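Local coordinates for protein alpha-L-rhamnosidase (Streptomyces avermitilis, PDB 3W5M) that hydrolyses terminal non-reducing alpha-L-rhamnose residues, releasing L-rhamnose from citrus flavonoids and gum arabic, and binds L-rhamnose through a calcium-dependent carbohydrate-binding module, at residues Gly436-Ala441 with Thr548-Leu553; Arg26-Met31 with Asp69-Pro74; Asp746-Ser751 with Met893-Asp898; Thr324-Tyr329 with Lys352-Gln357. All blocks are in the same frame, centred on the assembly; numbering follows the deposited sequence.

Interaction 1 of 4, residues Gly436-Ala441 with Thr548-Leu553; sequences GETYDA and TDTYTL
Thr438, Tyr439 and Asp440 stand beside Thr550, Tyr551 and Thr552 as parallel strand neighbours, the axes of the two strands 4.7 Å apart and 3° from perfectly aligned. Backbone bonds form the usual parallel ladder: Thr550 N gives to Glu437 O, Tyr439 N to Thr550 O, Thr552 N to Tyr439 O and Ala441 N to Thr552 O. At its start a side chain substitutes for a carbonyl, since Glu437 N donates to Asp549 OD1 at 2.9 Å, approaching on the anti side and somewhat out of the carboxylate plane. With CG beside the backbone N (chi1 -55°), this carboxylate also turns OD2 to His568. A leucine in place of Asp549 would probably leave Glu437 N without its acceptor and His568 NE2 without this carboxylate. Gly436 passes so close to the second strand, CA lying 3.3 Å from Thr548 O, that a CB would collide with that oxygen.

Aromatic packing holds the opposite face from the threonines. The rings of Tyr439 and Tyr551 lie side by side, planes 28° apart but slid until they barely overlap, and Tyr439 CD1 meets Tyr551 CE1 at 3.5 Å. Ala441 CB sits 3.4 Å from Tyr551 OH, whose polar partner is Glu559; Tyr439 OH goes to Glu444.

Water serves the threonine face. One molecule joins Thr438 OG1, Thr550 OG1 and Thr548 O; a second donates to Tyr439 O and lies 2.6 Å from Thr552 OG1. Asp440, salt-bridged to Arg442, brings OD1 to 3.6 Å from Thr552 CB. This concanavalin-like sheet thus has a polar, water-bridged face and a buried tyrosine face, where carboxylates satisfy the hydroxyls.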
# COMPACT_ATOMS: atom_id res chain seq x y z
N GLY A 436 -2.36 11.02 11.34
CA GLY A 436 -3.69 10.59 11.81
C GLY A 436 -4.77 11.62 11.47
O GLY A 436 -4.53 12.58 10.74
N GLU A 437 -5.96 11.42 12.03
CA GLU A 437 -7.06 12.30 11.72
C GLU A 437 -7.59 12.88 13.03
O GLU A 437 -7.61 12.19 14.04
CB GLU A 437 -8.15 11.49 10.99
CG GLU A 437 -9.31 12.32 10.45
CD GLU A 437 -10.43 11.46 9.85
OE1 GLU A 437 -10.26 10.97 8.72
OE2 GLU A 437 -11.50 11.32 10.49
N THR A 438 -8.02 14.13 12.99
CA THR A 438 -8.55 14.85 14.15
C THR A 438 -9.93 15.26 13.74
O THR A 438 -10.11 15.88 12.70
CB THR A 438 -7.64 16.05 14.50
OG1 THR A 438 -6.32 15.56 14.79
CG2 THR A 438 -8.17 16.83 15.71
N TYR A 439 -10.94 14.90 14.54
CA TYR A 439 -12.32 15.09 14.17
C TYR A 439 -13.03 15.70 15.37
O TYR A 439 -12.90 15.17 16.48
CB TYR A 439 -12.96 13.72 13.90
CG TYR A 439 -14.39 13.71 13.36
CD1 TYR A 439 -15.49 13.94 14.20
CD2 TYR A 439 -14.65 13.43 11.99
CE1 TYR A 439 -16.78 13.90 13.72
CE2 TYR A 439 -15.95 13.38 11.50
CZ TYR A 439 -17.01 13.63 12.37
OH TYR A 439 -18.31 13.63 11.92
N ASP A 440 -13.74 16.79 15.15
CA ASP A 440 -14.52 17.45 16.22
C ASP A 440 -16.02 17.36 15.86
O ASP A 440 -16.50 18.02 14.93
CB ASP A 440 -14.00 18.88 16.40
CG ASP A 440 -14.66 19.63 17.59
OD1 ASP A 440 -15.65 19.14 18.18
OD2 ASP A 440 -14.15 20.74 17.90
N ALA A 441 -16.76 16.52 16.58
CA ALA A 441 -18.16 16.22 16.22
C ALA A 441 -19.05 17.43 16.43
O ALA A 441 -20.16 17.50 15.89
CB ALA A 441 -18.68 14.99 16.99
N THR A 548 -1.95 8.89 15.28
CA THR A 548 -2.89 9.24 16.35
C THR A 548 -4.15 9.85 15.80
O THR A 548 -4.11 10.84 15.04
CB THR A 548 -2.25 10.22 17.35
OG1 THR A 548 -1.03 9.66 17.84
CG2 THR A 548 -3.21 10.51 18.53
N ASP A 549 -5.29 9.29 16.19
CA ASP A 549 -6.60 9.86 15.81
C ASP A 549 -7.25 10.44 17.06
O ASP A 549 -7.17 9.84 18.15
CB ASP A 549 -7.47 8.78 15.15
CG ASP A 549 -6.78 8.10 13.95
OD1 ASP A 549 -6.00 8.79 13.24
OD2 ASP A 549 -7.00 6.90 13.69
N THR A 550 -7.87 11.61 16.90
CA THR A 550 -8.37 12.37 18.03
C THR A 550 -9.83 12.64 17.72
O THR A 550 -10.17 13.03 16.60
CB THR A 550 -7.59 13.69 18.16
OG1 THR A 550 -6.18 13.42 18.24
CG2 THR A 550 -8.02 14.50 19.39
N TYR A 551 -10.72 12.40 18.69
CA TYR A 551 -12.14 12.61 18.48
C TYR A 551 -12.72 13.42 19.63
O TYR A 551 -12.56 13.04 20.77
CB TYR A 551 -12.88 11.27 18.42
CG TYR A 551 -14.39 11.39 18.27
CD1 TYR A 551 -14.96 11.77 17.05
CD2 TYR A 551 -15.24 11.12 19.34
CE1 TYR A 551 -16.34 11.89 16.90
CE2 TYR A 551 -16.64 11.22 19.20
CZ TYR A 551 -17.18 11.60 17.98
OH TYR A 551 -18.54 11.72 17.82
N THR A 552 -13.41 14.51 19.31
CA THR A 552 -14.04 15.35 20.33
C THR A 552 -15.55 15.13 20.24
O THR A 552 -16.13 15.25 19.19
CB THR A 552 -13.69 16.84 20.14
OG1 THR A 552 -12.29 16.99 20.25
CG2 THR A 552 -14.35 17.71 21.22
N LEU A 553 -16.17 14.79 21.37
CA LEU A 553 -17.58 14.39 21.40
C LEU A 553 -18.56 15.54 21.20
O LEU A 553 -18.27 16.67 21.59
CB LEU A 553 -17.89 13.72 22.74
CG LEU A 553 -17.55 12.23 22.85
CD1 LEU A 553 -16.05 11.98 22.81
CD2 LEU A 553 -18.14 11.67 24.16
O HOH W 1 -5.00 13.22 15.90
O HOH W 2 -10.98 16.64 17.98

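Interaction 2 of 4, residues Arg26-Met31 with Asp69-Pro74; sequences RLSWPM and DSVLVP
Arg26 and Pro74 form a non-hydrogen-bonded antiparallel pair beside a G1 beta bulge in the N-terminal immunoglobulin-like domain, Leu72 and Val73 together facing Leu27. Arg26 CB rests 3.8 Å from Leu72 CA, while Leu72 CD2 lies over the rim of one face of the guanidinium; beyond it, salt bridges to Glu12 and Asp712 hold the charged end.

Leu27 makes both bonds of its antiparallel pair. Its N reaches Val73 O at 2.7 Å, nearly straight at the hydrogen but from above the carbonyl plane, and its O accepts from Val73 N at 2.8 Å. Leu72, with positive phi (59°), brings its own N near the same oxygen at a poor angle. That N instead donates to Ser28 OG over 2.9 Å, the hydroxyl being held beside its own backbone N (chi1 -68°), so a side chain satisfies the extra amide of the bulge.

Beyond the paired residues, Trp29 N donates to Ser70 O, 2.9 Å away and nearly along the C=O axis. Its indole folds back over the second segment: Ser70 CA lies above the five-membered ring, 3.9 Å from its centroid, and Trp29 CH2 presses against Val73 CG2 at 3.6 Å. NE1 is bonded to Gln40. A serine here removes the whole indole and would probably open a gap beside Val73 and leave Gln40 OE1 without its donor. A water joins Trp29 O to Ser70 OG, a hydroxyl that also meets Asn987. Past Pro30, Met31 bends at chi3 and brings CE to 3.7 Å from Ser70 CB.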
# COMPACT_ATOMS: atom_id res chain seq x y z
N ARG A 26 -9.85 -8.39 -21.76
CA ARG A 26 -9.48 -9.81 -21.86
C ARG A 26 -10.46 -10.68 -21.11
O ARG A 26 -10.67 -10.50 -19.90
CB ARG A 26 -8.07 -10.03 -21.35
CG ARG A 26 -7.02 -9.36 -22.24
CD ARG A 26 -5.64 -9.33 -21.57
NE ARG A 26 -5.70 -8.52 -20.35
CZ ARG A 26 -4.76 -8.50 -19.41
NH1 ARG A 26 -3.66 -9.25 -19.52
NH2 ARG A 26 -4.93 -7.74 -18.34
N LEU A 27 -11.02 -11.65 -21.82
CA LEU A 27 -12.13 -12.46 -21.33
C LEU A 27 -11.59 -13.82 -20.87
O LEU A 27 -10.66 -14.37 -21.50
CB LEU A 27 -13.12 -12.66 -22.49
CG LEU A 27 -13.67 -11.38 -23.14
CD1 LEU A 27 -14.54 -11.76 -24.33
CD2 LEU A 27 -14.48 -10.60 -22.13
N SER A 28 -12.17 -14.37 -19.80
CA SER A 28 -11.75 -15.67 -19.29
C SER A 28 -12.96 -16.55 -18.98
O SER A 28 -13.98 -16.04 -18.50
CB SER A 28 -10.91 -15.53 -18.02
OG SER A 28 -9.64 -14.91 -18.29
N TRP A 29 -12.83 -17.85 -19.23
CA TRP A 29 -13.93 -18.80 -18.95
C TRP A 29 -13.45 -20.09 -18.28
O TRP A 29 -13.24 -21.11 -18.95
CB TRP A 29 -14.83 -19.05 -20.18
CG TRP A 29 -14.09 -19.33 -21.49
CD1 TRP A 29 -13.69 -20.55 -21.96
CD2 TRP A 29 -13.72 -18.37 -22.48
NE1 TRP A 29 -13.07 -20.39 -23.18
CE2 TRP A 29 -13.08 -19.08 -23.53
CE3 TRP A 29 -13.85 -16.98 -22.59
CZ2 TRP A 29 -12.58 -18.45 -24.67
CZ3 TRP A 29 -13.39 -16.35 -23.74
CH2 TRP A 29 -12.74 -17.09 -24.76
N PRO A 30 -13.28 -20.06 -16.95
CA PRO A 30 -13.03 -21.32 -16.25
C PRO A 30 -14.16 -22.31 -16.61
O PRO A 30 -15.33 -21.90 -16.80
CB PRO A 30 -13.11 -20.93 -14.77
CG PRO A 30 -12.99 -19.43 -14.72
CD PRO A 30 -13.52 -18.93 -16.04
N MET A 31 -13.83 -23.58 -16.76
CA MET A 31 -14.85 -24.58 -17.07
C MET A 31 -14.89 -25.66 -15.99
O MET A 31 -13.91 -25.88 -15.29
CB MET A 31 -14.59 -25.19 -18.44
CG MET A 31 -14.86 -24.25 -19.62
SD MET A 31 -13.88 -24.77 -21.06
CE MET A 31 -12.24 -24.18 -20.60
N ASP A 69 -7.28 -21.74 -26.12
CA ASP A 69 -7.18 -20.60 -25.20
C ASP A 69 -8.49 -20.37 -24.47
O ASP A 69 -9.55 -20.26 -25.09
CB ASP A 69 -6.81 -19.32 -25.95
CG ASP A 69 -5.37 -19.31 -26.44
OD1 ASP A 69 -4.50 -20.00 -25.86
OD2 ASP A 69 -5.10 -18.56 -27.40
N SER A 70 -8.43 -20.31 -23.15
CA SER A 70 -9.65 -20.10 -22.35
C SER A 70 -9.49 -19.03 -21.27
O SER A 70 -10.43 -18.71 -20.51
CB SER A 70 -10.14 -21.42 -21.77
OG SER A 70 -9.22 -21.98 -20.84
N VAL A 71 -8.30 -18.43 -21.24
CA VAL A 71 -7.95 -17.45 -20.22
C VAL A 71 -7.32 -16.23 -20.88
O VAL A 71 -6.38 -16.36 -21.71
CB VAL A 71 -7.04 -18.12 -19.14
CG1 VAL A 71 -6.21 -17.13 -18.36
CG2 VAL A 71 -7.90 -18.98 -18.20
N LEU A 72 -7.84 -15.05 -20.53
CA LEU A 72 -7.32 -13.73 -20.98
C LEU A 72 -7.34 -13.58 -22.51
O LEU A 72 -6.36 -13.11 -23.12
CB LEU A 72 -5.91 -13.46 -20.42
CG LEU A 72 -5.82 -13.41 -18.88
CD1 LEU A 72 -4.36 -13.35 -18.44
CD2 LEU A 72 -6.61 -12.22 -18.37
N VAL A 73 -8.45 -14.01 -23.11
CA VAL A 73 -8.64 -13.88 -24.56
C VAL A 73 -9.14 -12.47 -24.87
O VAL A 73 -10.20 -12.05 -24.37
CB VAL A 73 -9.64 -14.94 -25.09
CG1 VAL A 73 -9.84 -14.78 -26.61
CG2 VAL A 73 -9.19 -16.33 -24.73
N PRO A 74 -8.37 -11.70 -25.68
CA PRO A 74 -8.78 -10.30 -25.91
C PRO A 74 -10.00 -10.16 -26.78
O PRO A 74 -10.12 -10.81 -27.84
CB PRO A 74 -7.57 -9.66 -26.61
CG PRO A 74 -6.67 -10.78 -27.00
CD PRO A 74 -7.05 -12.02 -26.26
O HOH W 3 -10.50 -22.01 -18.42

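Interaction 3 of 4, residues Asp746-Ser751 with Met893-Asp898; sequences DWLNVS and MWERWD
Leu748 drives its two methyls against Glu895 and Arg896 where two loops of the (alpha/alpha)6-barrel meet, beside the active site. It sits at the third position of a type II beta turn, Asp746 to Asn749, which Asn749 reinforces: both its N and its ND2 donate to Asp746 O.

In the tight part, the leucine methyls pack against polar groups. CG stands opposite the carbonyl carbon of Leu748, beside its N (chi1 -62°), which sends the branch to the 893-898 loop. The side chains of Leu748 and Glu895 cross obliquely, CD1 lying 3.4 Å from Glu895 O and 3.9 Å from Glu895 CG. That carbonyl oxygen is buried by the contact and has no polar partner in the model. Leu748 CD2 lies over one face of the Arg896 guanidinium, 3.5 Å from NH1; Arg896 NE is bonded to Met911 O. The carboxylate of Glu895, the probable proton acceptor of catalysis, is held by other groups, Arg634 and Ser913 at OE1 and, at OE2, a Tris molecule probably from the crystallisation liquor. An apolar touch follows: Val750 CG2 meets Trp897 CD1 at 3.5 Å, the side chains crossing at about a right angle. Thr849 O takes the indole NE1.

The looser side lacks any direct hydrogen bond between the segments. Leu748 O only approaches the indole edge near its plane, and water mediates the polar link: one molecule donates to Leu748 O at 3.0 Å and accepts from Trp897 N at 2.7 Å.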
# COMPACT_ATOMS: atom_id res chain seq x y z
N ASP A 746 22.47 -8.02 0.07
CA ASP A 746 21.62 -8.95 0.77
C ASP A 746 21.18 -8.34 2.10
O ASP A 746 21.51 -8.83 3.19
CB ASP A 746 22.30 -10.33 0.96
CG ASP A 746 21.35 -11.40 1.46
OD1 ASP A 746 20.17 -11.41 1.05
OD2 ASP A 746 21.77 -12.26 2.28
N TRP A 747 20.42 -7.25 1.99
CA TRP A 747 19.90 -6.47 3.12
C TRP A 747 19.46 -7.28 4.33
O TRP A 747 18.66 -8.21 4.22
CB TRP A 747 18.73 -5.62 2.60
CG TRP A 747 18.26 -4.51 3.49
CD1 TRP A 747 17.04 -4.42 4.13
CD2 TRP A 747 18.97 -3.32 3.79
NE1 TRP A 747 16.98 -3.24 4.83
CE2 TRP A 747 18.15 -2.55 4.64
CE3 TRP A 747 20.23 -2.82 3.44
CZ2 TRP A 747 18.55 -1.30 5.14
CZ3 TRP A 747 20.63 -1.60 3.93
CH2 TRP A 747 19.78 -0.84 4.77
N LEU A 748 19.94 -6.89 5.52
CA LEU A 748 19.53 -7.50 6.79
C LEU A 748 19.82 -9.01 6.90
O LEU A 748 19.11 -9.75 7.56
CB LEU A 748 18.05 -7.14 7.13
CG LEU A 748 17.82 -5.64 7.31
CD1 LEU A 748 16.33 -5.32 7.44
CD2 LEU A 748 18.58 -5.13 8.53
N ASN A 749 20.89 -9.46 6.24
CA ASN A 749 21.47 -10.78 6.52
C ASN A 749 21.90 -10.87 8.00
O ASN A 749 22.13 -9.83 8.64
CB ASN A 749 22.67 -11.02 5.60
CG ASN A 749 23.79 -10.01 5.82
OD1 ASN A 749 24.51 -10.08 6.82
ND2 ASN A 749 23.96 -9.08 4.87
N VAL A 750 22.06 -12.09 8.52
CA VAL A 750 22.51 -12.31 9.91
C VAL A 750 24.03 -12.49 9.95
O VAL A 750 24.52 -13.62 9.90
CB VAL A 750 21.86 -13.57 10.55
CG1 VAL A 750 22.01 -13.54 12.07
CG2 VAL A 750 20.39 -13.69 10.18
N SER A 751 24.73 -11.36 10.03
CA SER A 751 26.20 -11.31 10.06
C SER A 751 26.86 -12.28 9.07
O SER A 751 27.68 -13.13 9.45
CB SER A 751 26.74 -11.53 11.49
OG SER A 751 28.15 -11.34 11.52
N MET A 893 5.04 -10.80 9.32
CA MET A 893 6.48 -11.01 9.17
C MET A 893 7.19 -9.74 9.57
O MET A 893 6.77 -8.63 9.20
CB MET A 893 6.87 -11.40 7.73
CG MET A 893 5.99 -12.49 7.14
SD MET A 893 5.81 -13.97 8.13
CE MET A 893 7.50 -14.55 7.90
N TRP A 894 8.29 -9.89 10.30
CA TRP A 894 9.07 -8.71 10.72
C TRP A 894 10.12 -8.28 9.71
O TRP A 894 10.62 -9.11 8.93
CB TRP A 894 9.78 -8.99 12.06
CG TRP A 894 8.91 -9.40 13.18
CD1 TRP A 894 7.56 -9.23 13.31
CD2 TRP A 894 9.36 -10.00 14.40
NE1 TRP A 894 7.14 -9.73 14.53
CE2 TRP A 894 8.23 -10.19 15.22
CE3 TRP A 894 10.62 -10.41 14.87
CZ2 TRP A 894 8.32 -10.79 16.49
CZ3 TRP A 894 10.72 -10.99 16.14
CH2 TRP A 894 9.57 -11.16 16.94
N GLU A 895 10.49 -7.00 9.76
CA GLU A 895 11.55 -6.48 8.93
C GLU A 895 12.89 -7.20 9.17
O GLU A 895 13.66 -7.36 8.22
CB GLU A 895 11.76 -4.99 9.17
CG GLU A 895 12.68 -4.29 8.18
CD GLU A 895 12.69 -2.77 8.34
OE1 GLU A 895 12.26 -2.29 9.42
OE2 GLU A 895 13.12 -2.06 7.39
N ARG A 896 13.17 -7.57 10.43
CA ARG A 896 14.49 -8.15 10.81
C ARG A 896 14.29 -9.52 11.41
O ARG A 896 13.29 -9.78 12.07
CB ARG A 896 15.17 -7.27 11.87
CG ARG A 896 15.60 -5.89 11.40
CD ARG A 896 15.97 -5.03 12.61
NE ARG A 896 16.35 -3.67 12.29
CZ ARG A 896 17.59 -3.27 11.98
NH1 ARG A 896 18.58 -4.15 11.94
NH2 ARG A 896 17.83 -2.01 11.70
N TRP A 897 15.27 -10.41 11.26
CA TRP A 897 15.19 -11.68 11.96
C TRP A 897 15.08 -11.47 13.49
O TRP A 897 14.42 -12.25 14.19
CB TRP A 897 16.41 -12.55 11.59
CG TRP A 897 16.42 -12.95 10.12
CD1 TRP A 897 17.30 -12.53 9.16
CD2 TRP A 897 15.51 -13.85 9.46
NE1 TRP A 897 16.99 -13.13 7.94
CE2 TRP A 897 15.92 -13.95 8.11
CE3 TRP A 897 14.41 -14.60 9.90
CZ2 TRP A 897 15.22 -14.74 7.18
CZ3 TRP A 897 13.73 -15.39 8.98
CH2 TRP A 897 14.15 -15.46 7.63
N ASP A 898 15.66 -10.38 13.97
CA ASP A 898 15.68 -10.05 15.41
C ASP A 898 14.96 -8.75 15.75
O ASP A 898 15.44 -8.00 16.58
CB ASP A 898 17.13 -9.92 15.89
CG ASP A 898 17.92 -8.92 15.08
OD1 ASP A 898 17.45 -8.52 14.00
OD2 ASP A 898 19.02 -8.53 15.51
O HOH W 4 17.53 -9.34 10.12

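Interaction 4 of 4, residues Thr324-Tyr329 with Lys352-Gln357; sequences TALGLY and KRVQYQ
Tyr329 OH donates to Gln357 OE1 across a short 2.5 Å, meeting a lone pair of the amide oxygen in the carbonyl plane. The two side chains slide past each other in opposite directions, ring and amide planes 33° apart, which leaves OE1 at the ring edge, 3.2 Å from Tyr329 CE1. The second polar link runs from Thr324 OG1 to Gln355 O at 2.8 Å, the hydroxyl standing above the carbonyl plane rather than on a lone pair. With OG1 trans to its own N (chi1 -175°), Thr324 aims the hydroxyl at the neighbouring strand and also meets Val354 CG2 tip to tip at 3.3 Å. That methyl further reaches Ala325 O at 3.6 Å and, more loosely, Leu326 CD2. Behind the hydroxyl, Thr324 CB packs 3.9 Å from Tyr356 CB.

A second shell fixes these groups. Gln357 is bent at chi2 (62°), which folds its amide back along its own strand; NE2 makes a weak bond to Gln355 O and a further one to Gln475. Tyr329 OH is shared with Tyr359 OH, and Trp122 lies against Thr324 and Leu326. A Tris molecule, probably from the crystallisation liquor, lies near Gln357.

Strands 324-326 and 353-357 are antiparallel but splayed at this end, so side chains join them here in place of a backbone ladder. Gly327, at backbone angles unfavourable to any side chain, carries the chain from strand 316-326 of one sheet to strand 328-333 of another, a crossing between layers that fits the beta-sandwich fold of this domain.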
# COMPACT_ATOMS: atom_id res chain seq x y z
N THR A 324 -12.73 11.64 -9.14
CA THR A 324 -11.34 11.48 -8.72
C THR A 324 -10.94 12.69 -7.87
O THR A 324 -11.74 13.62 -7.68
CB THR A 324 -10.39 11.27 -9.95
OG1 THR A 324 -9.05 11.00 -9.47
CG2 THR A 324 -10.40 12.47 -10.92
N ALA A 325 -9.74 12.67 -7.30
CA ALA A 325 -9.24 13.78 -6.52
C ALA A 325 -7.73 13.86 -6.68
O ALA A 325 -7.06 12.84 -6.89
CB ALA A 325 -9.60 13.61 -5.03
N LEU A 326 -7.22 15.07 -6.64
CA LEU A 326 -5.81 15.27 -6.33
C LEU A 326 -5.76 15.40 -4.83
O LEU A 326 -6.04 16.47 -4.29
CB LEU A 326 -5.26 16.49 -7.05
CG LEU A 326 -5.35 16.24 -8.57
CD1 LEU A 326 -5.02 17.52 -9.31
CD2 LEU A 326 -4.45 15.08 -9.06
N GLY A 327 -5.51 14.28 -4.16
CA GLY A 327 -5.81 14.19 -2.72
C GLY A 327 -6.63 12.92 -2.48
O GLY A 327 -6.36 11.89 -3.11
N LEU A 328 -7.64 13.00 -1.61
CA LEU A 328 -8.51 11.86 -1.38
C LEU A 328 -9.91 12.44 -1.27
O LEU A 328 -10.05 13.60 -0.90
CB LEU A 328 -8.20 11.16 -0.03
CG LEU A 328 -6.77 10.67 0.24
CD1 LEU A 328 -6.70 10.22 1.70
CD2 LEU A 328 -6.42 9.52 -0.68
N TYR A 329 -10.92 11.62 -1.56
CA TYR A 329 -12.30 12.09 -1.46
C TYR A 329 -13.20 10.95 -0.98
O TYR A 329 -12.86 9.75 -1.08
CB TYR A 329 -12.81 12.64 -2.81
CG TYR A 329 -13.09 11.55 -3.81
CD1 TYR A 329 -12.04 10.93 -4.53
CD2 TYR A 329 -14.38 11.09 -4.00
CE1 TYR A 329 -12.28 9.90 -5.40
CE2 TYR A 329 -14.63 10.04 -4.89
CZ TYR A 329 -13.57 9.46 -5.58
OH TYR A 329 -13.80 8.43 -6.46
N LYS A 352 1.77 12.49 -13.96
CA LYS A 352 1.60 11.65 -15.14
C LYS A 352 0.21 11.07 -15.28
O LYS A 352 -0.31 10.97 -16.40
CB LYS A 352 2.66 10.54 -15.17
CG LYS A 352 4.07 11.13 -15.31
CD LYS A 352 5.09 10.07 -15.61
CE LYS A 352 6.44 10.71 -15.90
NZ LYS A 352 7.37 9.66 -16.41
N ARG A 353 -0.40 10.67 -14.16
CA ARG A 353 -1.73 10.06 -14.25
C ARG A 353 -2.44 10.15 -12.90
O ARG A 353 -1.79 10.20 -11.82
CB ARG A 353 -1.65 8.61 -14.73
CG ARG A 353 -1.09 7.64 -13.68
CD ARG A 353 -0.87 6.22 -14.21
NE ARG A 353 0.21 6.22 -15.21
CZ ARG A 353 0.02 5.99 -16.51
NH1 ARG A 353 -1.20 5.69 -16.98
NH2 ARG A 353 1.06 6.05 -17.34
N VAL A 354 -3.76 10.24 -12.97
CA VAL A 354 -4.59 10.07 -11.78
C VAL A 354 -5.66 9.03 -12.16
O VAL A 354 -6.11 8.98 -13.29
CB VAL A 354 -5.18 11.40 -11.27
CG1 VAL A 354 -6.22 11.97 -12.23
CG2 VAL A 354 -5.74 11.24 -9.84
N GLN A 355 -6.06 8.21 -11.20
CA GLN A 355 -7.04 7.15 -11.49
C GLN A 355 -8.43 7.64 -11.06
O GLN A 355 -8.54 8.29 -10.04
CB GLN A 355 -6.65 5.86 -10.76
CG GLN A 355 -5.33 5.30 -11.27
CD GLN A 355 -5.13 3.82 -10.97
OE1 GLN A 355 -5.16 2.96 -11.89
NE2 GLN A 355 -4.93 3.52 -9.72
N TYR A 356 -9.46 7.36 -11.85
CA TYR A 356 -10.85 7.73 -11.46
C TYR A 356 -11.68 6.48 -11.18
O TYR A 356 -11.35 5.34 -11.61
CB TYR A 356 -11.54 8.62 -12.53
CG TYR A 356 -11.96 7.89 -13.78
CD1 TYR A 356 -13.18 7.19 -13.84
CD2 TYR A 356 -11.14 7.88 -14.92
CE1 TYR A 356 -13.57 6.50 -14.99
CE2 TYR A 356 -11.53 7.22 -16.08
CZ TYR A 356 -12.74 6.53 -16.11
OH TYR A 356 -13.14 5.84 -17.23
N GLN A 357 -12.76 6.69 -10.42
CA GLN A 357 -13.66 5.61 -9.98
C GLN A 357 -15.02 5.82 -10.62
O GLN A 357 -15.39 6.96 -10.92
CB GLN A 357 -13.81 5.58 -8.44
CG GLN A 357 -12.52 5.32 -7.63
CD GLN A 357 -11.47 6.39 -7.81
OE1 GLN A 357 -11.70 7.57 -7.51
NE2 GLN A 357 -10.30 5.99 -8.35

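In the fold
Along the chain, interaction 2 closes first, then 4, then 1, and last 3, none enclosing another. Interaction 2 belongs to the N-terminal immunoglobulin-like domain, and its centre lies 48 Å from that of interaction 1, on opposite sides of the chain's centre. Interactions 4 and 1 are closer, their nearest atoms about 8 Å apart. Interaction 4 lies where strands of a five-stranded and a seven-stranded sheet meet; interaction 1 pairs strands 436-440 and 548-552 as parallel neighbours within the ten-stranded sheet, tying two sequence families together. Interaction 3, its centre 36 Å from those of interactions 1 and 4, sits in the catalytic barrel. Only interaction 3 holds an active-site residue; the others lie within or between the beta domains.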